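Local coordinates for protein RNA-directed RNA polymerase (Infectious pancreatic necrosis virus, PDB 3ZED) that probably copies the viral RNA genome as an RNA-dependent RNA polymerase, found both free and covalently attached to the genomic RNA, at residues F102-H110 / C457-K465. Numbering follows the deposited sequence.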
# COMPACT_ATOMS: atom_id res chain seq x y z
N PHE B 102 22.44 17.90 -14.96
CA PHE B 102 23.15 17.13 -13.95
C PHE B 102 22.61 15.71 -13.84
O PHE B 102 21.40 15.48 -13.99
CB PHE B 102 23.09 17.84 -12.58
CG PHE B 102 21.75 17.82 -11.87
CD1 PHE B 102 20.80 18.82 -12.10
CD2 PHE B 102 21.44 16.81 -10.95
CE1 PHE B 102 19.57 18.79 -11.44
CE2 PHE B 102 20.20 16.79 -10.29
CZ PHE B 102 19.27 17.77 -10.54
N TYR B 103 23.51 14.76 -13.51
CA TYR B 103 23.12 13.38 -13.24
C TYR B 103 22.76 13.26 -11.78
O TYR B 103 23.58 13.59 -10.92
CB TYR B 103 24.22 12.39 -13.63
CG TYR B 103 24.42 12.32 -15.12
CD1 TYR B 103 23.53 11.64 -15.94
CD2 TYR B 103 25.50 12.96 -15.73
CE1 TYR B 103 23.70 11.59 -17.32
CE2 TYR B 103 25.69 12.91 -17.11
CZ TYR B 103 24.78 12.22 -17.90
OH TYR B 103 24.95 12.16 -19.26
N PRO B 104 21.51 12.85 -11.45
CA PRO B 104 21.14 12.75 -10.03
C PRO B 104 21.88 11.60 -9.32
O PRO B 104 22.28 10.61 -9.95
CB PRO B 104 19.63 12.52 -10.09
CG PRO B 104 19.42 11.81 -11.40
CD PRO B 104 20.40 12.43 -12.33
N LYS B 105 22.10 11.78 -8.01
CA LYS B 105 22.83 10.84 -7.17
C LYS B 105 22.10 10.66 -5.85
O LYS B 105 21.75 11.66 -5.20
CB LYS B 105 24.28 11.31 -6.93
CG LYS B 105 25.17 11.22 -8.17
CD LYS B 105 26.42 12.05 -8.04
CE LYS B 105 27.14 12.16 -9.35
NZ LYS B 105 28.43 12.89 -9.20
N TYR B 106 21.83 9.40 -5.47
CA TYR B 106 21.11 9.12 -4.25
C TYR B 106 21.87 8.08 -3.45
O TYR B 106 21.98 6.94 -3.87
CB TYR B 106 19.65 8.69 -4.54
CG TYR B 106 18.91 8.18 -3.32
CD1 TYR B 106 18.67 9.01 -2.23
CD2 TYR B 106 18.50 6.85 -3.23
CE1 TYR B 106 18.03 8.54 -1.08
CE2 TYR B 106 17.84 6.37 -2.10
CZ TYR B 106 17.61 7.22 -1.03
OH TYR B 106 16.97 6.76 0.11
N TYR B 107 22.42 8.51 -2.31
CA TYR B 107 23.21 7.65 -1.44
C TYR B 107 22.51 7.51 -0.09
O TYR B 107 22.70 8.33 0.80
CB TYR B 107 24.64 8.22 -1.29
CG TYR B 107 25.48 8.07 -2.54
CD1 TYR B 107 25.46 9.04 -3.54
CD2 TYR B 107 26.33 6.98 -2.71
CE1 TYR B 107 26.24 8.91 -4.69
CE2 TYR B 107 27.14 6.87 -3.84
CZ TYR B 107 27.07 7.82 -4.84
OH TYR B 107 27.85 7.67 -5.97
N PRO B 108 21.62 6.49 0.05
CA PRO B 108 20.89 6.33 1.31
C PRO B 108 21.75 5.81 2.45
O PRO B 108 22.75 5.13 2.20
CB PRO B 108 19.81 5.31 0.96
CG PRO B 108 20.40 4.49 -0.13
CD PRO B 108 21.25 5.45 -0.93
N PHE B 109 21.34 6.10 3.68
CA PHE B 109 22.02 5.60 4.87
C PHE B 109 21.50 4.22 5.19
O PHE B 109 20.33 3.92 4.99
CB PHE B 109 21.84 6.55 6.08
CG PHE B 109 22.60 7.85 5.95
CD1 PHE B 109 23.94 7.94 6.33
CD2 PHE B 109 21.98 8.99 5.44
CE1 PHE B 109 24.65 9.14 6.18
CE2 PHE B 109 22.69 10.20 5.30
CZ PHE B 109 24.02 10.26 5.67
N HIS B 110 22.39 3.38 5.66
CA HIS B 110 22.10 2.02 6.05
C HIS B 110 22.52 1.91 7.49
O HIS B 110 23.71 2.06 7.79
CB HIS B 110 22.83 1.04 5.12
CG HIS B 110 22.37 1.13 3.69
ND1 HIS B 110 23.07 1.87 2.76
CD2 HIS B 110 21.28 0.60 3.10
CE1 HIS B 110 22.41 1.74 1.62
NE2 HIS B 110 21.33 0.98 1.77
N CYS B 457 14.76 3.03 -11.40
CA CYS B 457 15.04 3.52 -10.06
C CYS B 457 16.48 4.08 -9.98
O CYS B 457 17.25 3.90 -10.91
CB CYS B 457 14.80 2.43 -9.01
SG CYS B 457 15.87 0.99 -9.18
N LEU B 458 16.80 4.80 -8.89
CA LEU B 458 18.10 5.41 -8.68
C LEU B 458 18.72 4.93 -7.38
O LEU B 458 18.11 5.05 -6.31
CB LEU B 458 17.99 6.96 -8.68
CG LEU B 458 19.32 7.77 -8.60
CD1 LEU B 458 20.19 7.57 -9.83
CD2 LEU B 458 19.06 9.23 -8.37
N LEU B 459 19.96 4.46 -7.47
CA LEU B 459 20.77 4.00 -6.34
C LEU B 459 22.18 4.40 -6.63
O LEU B 459 22.71 4.00 -7.67
CB LEU B 459 20.63 2.48 -6.10
CG LEU B 459 21.24 1.97 -4.81
CD1 LEU B 459 20.34 2.30 -3.62
CD2 LEU B 459 21.51 0.48 -4.89
N MET B 460 22.78 5.22 -5.74
CA MET B 460 24.11 5.85 -5.93
C MET B 460 23.97 6.75 -7.17
O MET B 460 23.00 7.51 -7.24
CB MET B 460 25.26 4.81 -6.03
CG MET B 460 25.33 3.90 -4.83
SD MET B 460 26.85 2.94 -4.81
CE MET B 460 26.29 1.48 -4.18
N ASN B 461 24.86 6.60 -8.17
CA ASN B 461 24.79 7.34 -9.43
C ASN B 461 24.24 6.40 -10.55
O ASN B 461 24.37 6.72 -11.72
CB ASN B 461 26.20 7.89 -9.79
CG ASN B 461 27.23 6.84 -10.16
OD1 ASN B 461 27.04 5.63 -9.96
ND2 ASN B 461 28.34 7.27 -10.75
N LEU B 462 23.62 5.24 -10.16
CA LEU B 462 23.13 4.23 -11.10
C LEU B 462 21.62 4.29 -11.33
O LEU B 462 20.83 4.18 -10.38
CB LEU B 462 23.52 2.80 -10.64
CG LEU B 462 25.01 2.50 -10.40
CD1 LEU B 462 25.18 1.14 -9.81
CD2 LEU B 462 25.83 2.57 -11.70
N GLN B 463 21.23 4.40 -12.62
CA GLN B 463 19.83 4.37 -13.04
C GLN B 463 19.55 2.95 -13.49
O GLN B 463 20.05 2.49 -14.53
CB GLN B 463 19.55 5.42 -14.11
CG GLN B 463 19.50 6.82 -13.50
CD GLN B 463 19.46 7.90 -14.53
OE1 GLN B 463 18.79 7.79 -15.56
NE2 GLN B 463 20.19 8.98 -14.27
N LEU B 464 18.86 2.21 -12.61
CA LEU B 464 18.57 0.79 -12.79
C LEU B 464 17.17 0.54 -13.26
O LEU B 464 16.28 1.31 -12.94
CB LEU B 464 18.79 0.05 -11.45
CG LEU B 464 20.15 0.30 -10.78
CD1 LEU B 464 20.18 -0.26 -9.38
CD2 LEU B 464 21.33 -0.18 -11.67
N LYS B 465 16.97 -0.56 -13.98
CA LYS B 465 15.65 -1.01 -14.40
C LYS B 465 14.84 -1.47 -13.19
O LYS B 465 15.42 -2.05 -12.26
CB LYS B 465 15.79 -2.18 -15.41
CG LYS B 465 14.49 -2.62 -16.07
CD LYS B 465 14.00 -1.54 -17.06
CE LYS B 465 12.64 -1.90 -17.59
NZ LYS B 465 12.09 -0.81 -18.42
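The phenol ring of Y107 lies flat over M460: CA of M460 sits beneath the centre of one ring face, 3.8 Å from the centroid and 13° off the normal, a CH-pi contact. CB of M460 rises to 3.5 Å from CE2 of Y107, and the thioether, which leads away past the ring, adds an oblique Met-aromatic contact. With CG anti to its own carbonyl carbon (chi1 -71°), Y107 swings over the turn instead of continuing along the chain. The neighbouring ring, Y106, behaves differently. P108 of its own segment places CD over one face, toward the rim, while the carbonyl O of L458 approaches the edge near the ring plane, 3.6 Å from CD2 of Y106.

Between these two side chains the backbones pair. Y106 N donates to M460 O at 2.8 Å, nearly straight at 166°, and M460 N returns a shorter but more bent bond to Y106 O, giving one antiparallel hydrogen-bonded bridge. The example illustrates how an extended segment without regular secondary structure can dock on the tip of a beta hairpin: strands 456-459 and 462-465, joined by a type II' turn from L459 to L462, within the part of the chain assigned to the birnavirus polymerase palm family. M460 is therefore held by its main chain and overlaid by an aromatic ring.

Toward P104 the packing becomes aliphatic. CD2 of L458 inserts between CB of P104, at 3.8 Å, and CB of Y106. The Q463 side chain crosses P104 at about a right angle, NE2 of Q463 coming 4.0 Å from CD of P104, while OE1 of Q463 is hydrogen-bonded to NE of R63. On the side of the bridge where Y107 lies, CG of K105 rests on CB of N461 while the extended lysine chain leads away. Helix 164-179 supplies Y164, which touches Y107, P108 and M460.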